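Local atomic coordinates of polysaccharide biosynthesis protein CapD (Bacillus thuringiensis HD-771, PDB entry 6BWC), a protein that probably acts on UDP-N-acetylglucosamine as an NADP-dependent short-chain dehydrogenase-type enzyme in the biosynthesis of CMP-pseudaminic acid, a sugar used in flagellin glycosylation. Residues Asn44-Leu47 and Leu48-Phe52; Asp70-Phe73 and Ser74-Asn78. The protein carries 2 engineered substitutions. All coordinates share one frame; numbering follows the deposited sequence.

Contact 1: residues Asn44-Leu47 and Leu48-Phe52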
loop_
_atom_site.group_PDB
_atom_site.type_symbol
_atom_site.label_atom_id
_atom_site.label_comp_id
_atom_site.label_asym_id
_atom_site.label_seq_id
_atom_site.Cartn_x
_atom_site.Cartn_y
_atom_site.Cartn_z
ATOM N N ASN C 44 -13.904 -2.184 25.121
ATOM C CA ASN C 44 -13.220 -3.216 25.930
ATOM C C ASN C 44 -12.113 -2.665 26.772
ATOM O O ASN C 44 -11.943 -3.088 27.911
ATOM C CB ASN C 44 -12.615 -4.310 25.058
ATOM C CG ASN C 44 -13.598 -5.396 24.728
ATOM O OD1 ASN C 44 -14.786 -5.279 25.015
ATOM N ND2 ASN C 44 -13.109 -6.466 24.119
ATOM N N GLN C 45 -11.341 -1.760 26.176
ATOM C CA GLN C 45 -10.335 -1.014 26.900
ATOM C C GLN C 45 -10.983 -0.149 27.974
ATOM O O GLN C 45 -10.478 -0.087 29.086
ATOM C CB GLN C 45 -9.471 -0.168 25.951
ATOM C CG GLN C 45 -8.402 -0.989 25.225
ATOM C CD GLN C 45 -7.338 -0.145 24.544
ATOM O OE1 GLN C 45 -7.181 1.041 24.835
ATOM N NE2 GLN C 45 -6.613 -0.755 23.622
ATOM N N PHE C 46 -12.113 0.483 27.650
ATOM C CA PHE C 46 -12.877 1.289 28.615
ATOM C C PHE C 46 -13.310 0.465 29.829
ATOM O O PHE C 46 -13.142 0.909 30.952
ATOM C CB PHE C 46 -14.088 1.955 27.932
ATOM C CG PHE C 46 -15.002 2.710 28.877
ATOM C CD1 PHE C 46 -14.591 3.906 29.464
ATOM C CD2 PHE C 46 -16.283 2.224 29.168
ATOM C CE1 PHE C 46 -15.431 4.598 30.328
ATOM C CE2 PHE C 46 -17.122 2.908 30.035
ATOM C CZ PHE C 46 -16.696 4.099 30.611
ATOM N N LEU C 47 -13.841 -0.734 29.612
ATOM C CA LEU C 47 -14.200 -1.606 30.733
ATOM C C LEU C 47 -12.993 -1.944 31.615
ATOM O O LEU C 47 -13.058 -1.755 32.825
ATOM C CB LEU C 47 -14.855 -2.888 30.235
ATOM C CG LEU C 47 -16.264 -2.726 29.657
ATOM C CD1 LEU C 47 -16.730 -4.069 29.106
ATOM C CD2 LEU C 47 -17.257 -2.188 30.689
ATOM N N LEU C 48 -11.907 -2.407 30.986
ATOM C CA LEU C 48 -10.642 -2.740 31.656
ATOM C C LEU C 48 -10.105 -1.561 32.424
ATOM O O LEU C 48 -9.849 -1.669 33.615
ATOM C CB LEU C 48 -9.584 -3.205 30.644
ATOM C CG LEU C 48 -8.186 -3.673 31.115
ATOM C CD1 LEU C 48 -8.261 -4.803 32.128
ATOM C CD2 LEU C 48 -7.354 -4.124 29.915
ATOM N N GLN C 49 -9.947 -0.438 31.741
ATOM C CA GLN C 49 -9.620 0.838 32.392
ATOM C C GLN C 49 -10.389 1.011 33.732
ATOM O O GLN C 49 -9.808 1.225 34.793
ATOM C CB GLN C 49 -9.968 2.005 31.445
ATOM C CG GLN C 49 -9.023 3.199 31.479
ATOM C CD GLN C 49 -8.778 3.795 30.093
ATOM O OE1 GLN C 49 -9.132 4.936 29.824
ATOM N NE2 GLN C 49 -8.174 3.010 29.206
ATOM N N GLU C 50 -11.703 0.872 33.669
ATOM C CA GLU C 50 -12.546 1.090 34.839
ATOM C C GLU C 50 -12.388 -0.004 35.911
ATOM O O GLU C 50 -12.494 0.251 37.116
ATOM C CB GLU C 50 -14.008 1.215 34.419
ATOM C CG GLU C 50 -14.807 2.074 35.373
ATOM C CD GLU C 50 -14.417 3.535 35.353
ATOM O OE1 GLU C 50 -13.862 4.046 34.351
ATOM O OE2 GLU C 50 -14.697 4.181 36.367
ATOM N N GLU C 51 -12.116 -1.214 35.466
ATOM C CA GLU C 51 -11.888 -2.324 36.362
ATOM C C GLU C 51 -10.541 -2.197 37.075
ATOM O O GLU C 51 -10.367 -2.745 38.147
ATOM C CB GLU C 51 -11.951 -3.590 35.540
ATOM C CG GLU C 51 -12.019 -4.888 36.290
ATOM C CD GLU C 51 -11.961 -6.038 35.316
ATOM O OE1 GLU C 51 -12.469 -5.876 34.169
ATOM O OE2 GLU C 51 -11.377 -7.083 35.687
ATOM N N PHE C 52 -9.594 -1.474 36.481
ATOM C CA PHE C 52 -8.305 -1.178 37.118
ATOM C C PHE C 52 -8.317 0.265 37.626
ATOM O O PHE C 52 -7.492 1.075 37.229
ATOM C CB PHE C 52 -7.137 -1.452 36.137
ATOM C CG PHE C 52 -6.817 -2.915 35.979
ATOM C CD1 PHE C 52 -7.727 -3.782 35.391
ATOM C CD2 PHE C 52 -5.631 -3.439 36.471
ATOM C CE1 PHE C 52 -7.457 -5.140 35.281
ATOM C CE2 PHE C 52 -5.351 -4.795 36.355
ATOM C CZ PHE C 52 -6.265 -5.645 35.756
#
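Leu48 N donates to Asn44 O over 3.1 Å with an N-H...O angle of 172°, the first of four consecutive i to i+4 bonds that tie Asn44-Leu47 to Leu48-Phe52 along one helix. The side chain of Leu48 packs on Lys21 and Leu24 of helix 18-29 and on Val37. Gln49 N follows, 2.7 Å from Gln45 O, and the side chains of Gln45 and Gln49 both touch Tyr61 of strand 59-63. Glu50 N bonds to Phe46 O at 3.1 Å. The Glu50 chain is bent at chi2 (68°), with OE1 4.4 Å from Phe46 CE1 and oblique to the ring; Glu50 OE2 makes a weak hydrogen bond to Gln186 of the second subunit. The Phe46 ring also meets His90 of the second subunit, so this side of the helix lies at a subunit interface. Glu51 N closes the series on Leu47 O at 2.9 Å. Phe52 then leaves helical geometry, its N still 2.9 Å from Leu48 O. The arrangement is the regular last turns of the helix in a beta-alpha-beta unit, strand 34-39, helix 42-51 and strand 59-63, of a Rossmann-type NADP-binding fold.

Contact 2: residues Asp70-Phe73 and Ser74-Asn78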
loop_
_atom_site.group_PDB
_atom_site.type_symbol
_atom_site.label_atom_id
_atom_site.label_comp_id
_atom_site.label_asym_id
_atom_site.label_seq_id
_atom_site.Cartn_x
_atom_site.Cartn_y
_atom_site.Cartn_z
ATOM N N ASP C 70 3.057 -0.176 11.247
ATOM C CA ASP C 70 3.408 1.122 11.868
ATOM C C ASP C 70 2.913 1.359 13.291
ATOM O O ASP C 70 3.575 2.060 14.050
ATOM C CB ASP C 70 2.799 2.262 11.044
ATOM C CG ASP C 70 3.551 2.560 9.762
ATOM O OD1 ASP C 70 4.497 1.824 9.421
ATOM O OD2 ASP C 70 3.162 3.552 9.110
ATOM N N ARG C 71 1.724 0.860 13.618
ATOM C CA ARG C 71 1.174 0.998 14.965
ATOM C C ARG C 71 1.653 -0.094 15.926
ATOM O O ARG C 71 1.824 0.123 17.122
ATOM C CB ARG C 71 -0.338 0.986 14.895
ATOM C CG ARG C 71 -1.034 1.099 16.238
ATOM C CD ARG C 71 -0.528 2.264 17.079
ATOM N NE ARG C 71 -1.580 2.762 17.957
ATOM C CZ ARG C 71 -1.395 3.555 19.009
ATOM N NH1 ARG C 71 -0.182 3.952 19.387
ATOM N NH2 ARG C 71 -2.464 3.948 19.707
ATOM N N VAL C 72 1.837 -1.288 15.388
ATOM C CA VAL C 72 2.517 -2.361 16.105
ATOM C C VAL C 72 3.934 -1.905 16.450
ATOM O O VAL C 72 4.424 -2.156 17.543
ATOM C CB VAL C 72 2.480 -3.666 15.273
ATOM C CG1 VAL C 72 3.397 -4.729 15.837
ATOM C CG2 VAL C 72 1.065 -4.197 15.282
ATOM N N PHE C 73 4.560 -1.214 15.506
ATOM C CA PHE C 73 5.887 -0.656 15.669
ATOM C C PHE C 73 6.018 0.240 16.898
ATOM O O PHE C 73 6.872 -0.014 17.760
ATOM C CB PHE C 73 6.272 0.149 14.423
ATOM C CG PHE C 73 7.673 0.627 14.451
ATOM C CD1 PHE C 73 8.718 -0.276 14.252
ATOM C CD2 PHE C 73 7.959 1.972 14.724
ATOM C CE1 PHE C 73 10.032 0.156 14.302
ATOM C CE2 PHE C 73 9.270 2.413 14.769
ATOM C CZ PHE C 73 10.310 1.500 14.564
ATOM N N SER C 74 5.176 1.274 16.966
ATOM C CA SER C 74 5.282 2.290 18.019
ATOM C C SER C 74 4.808 1.825 19.370
ATOM O O SER C 74 5.202 2.404 20.370
ATOM C CB SER C 74 4.504 3.550 17.646
ATOM O OG SER C 74 3.170 3.233 17.271
ATOM N N ALA C 75 3.930 0.829 19.407
ATOM C CA ALA C 75 3.563 0.164 20.648
ATOM C C ALA C 75 4.722 -0.598 21.216
ATOM O O ALA C 75 4.823 -0.699 22.416
ATOM C CB ALA C 75 2.415 -0.792 20.419
ATOM N N MET C 76 5.568 -1.163 20.359
ATOM C CA MET C 76 6.785 -1.882 20.805
ATOM C C MET C 76 8.010 -1.027 21.209
ATOM O O MET C 76 9.033 -1.570 21.643
ATOM C CB MET C 76 7.236 -2.895 19.738
ATOM C CG MET C 76 6.345 -4.110 19.642
ATOM S SD MET C 76 7.091 -5.354 18.597
ATOM C CE MET C 76 5.623 -6.325 18.266
ATOM N N GLU C 77 7.923 0.281 21.049
ATOM C CA GLU C 77 9.070 1.140 21.281
ATOM C C GLU C 77 9.667 0.900 22.669
ATOM O O GLU C 77 8.958 0.923 23.686
ATOM C CB GLU C 77 8.697 2.607 21.056
ATOM C CG GLU C 77 9.637 3.636 21.661
ATOM C CD GLU C 77 9.262 4.048 23.087
ATOM O OE1 GLU C 77 10.200 4.339 23.859
ATOM O OE2 GLU C 77 8.057 4.114 23.446
ATOM N N ASN C 78 10.973 0.616 22.664
ATOM C CA ASN C 78 11.769 0.413 23.873
ATOM C C ASN C 78 11.173 -0.632 24.850
ATOM O O ASN C 78 11.450 -0.611 26.052
ATOM C CB ASN C 78 12.062 1.792 24.515
ATOM C CG ASN C 78 12.731 1.711 25.884
ATOM O OD1 ASN C 78 13.840 1.211 26.021
ATOM N ND2 ASN C 78 12.047 2.200 26.898
#
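Ser74 N and Ser74 OG both approach Asp70 O, the amide at 3.4 Å in a weak hydrogen bond. Ser74 OG lies 3.5 Å from Asp70 O and 3.4 Å from Arg71 O, two weak alternatives for its one proton. A chi1 of 52° sets the hydroxyl between the backbone N and carbonyl carbon of its own residue, folding it back over the preceding turn. It also sits at the edge of the Arg71 guanidinium, near its plane, though NH1 of Arg71 is 4.0 Å from Ser74 OG; the stronger partner of that guanidinium is Ile63 O, bonded to NH2.

Firmer backbone bonds follow. Ala75 N donates to Arg71 O over 3.2 Å, with an N-H...O angle of 156°. Met76 N reaches Val72 O at 3.2 Å and, more weakly, Phe73 O at 3.1 Å, where the N-H...O angle falls to 124°. This forked bond marks the last turn, beyond which the chain leaves the helix. Val72 and Met76 run side by side, with Val72 CG1 against Met76 CE at 3.7 Å.

These two side chains pack on Ala115 of helix 98-118, while Ala75 and Met76 touch Leu11 of strand 9-13 and Val72 and Ala75 touch Phe38 of strand 34-39. Helix 69-75 thus packs on strands 9-13 and 34-39, in the parallel part of the mixed sheet, and against helix 98-118.

Contact 1 and contact 2 lie on two successive helices, 42-51 and 69-75, with strand 59-63, outermost in the large sheet of this chain, between them in sequence. Their centres are about 22 Å apart and their nearest atoms about 7 Å, so they do not touch. Contact 1 packs on Val37 and contact 2 on Phe38, consecutive residues of a strand whose side chains alternate, consistent with helices on opposite faces of the sheet. Asn44 of contact 1 belongs to the NADP pocket, its side chain about 4 Å from a bound NADP and about 14 Å from a bound UDP-N-acetylglucosamine. In contact 2, the Val72 side chain stays about 7 Å from a bound NADP, consistent with a place behind the first shell.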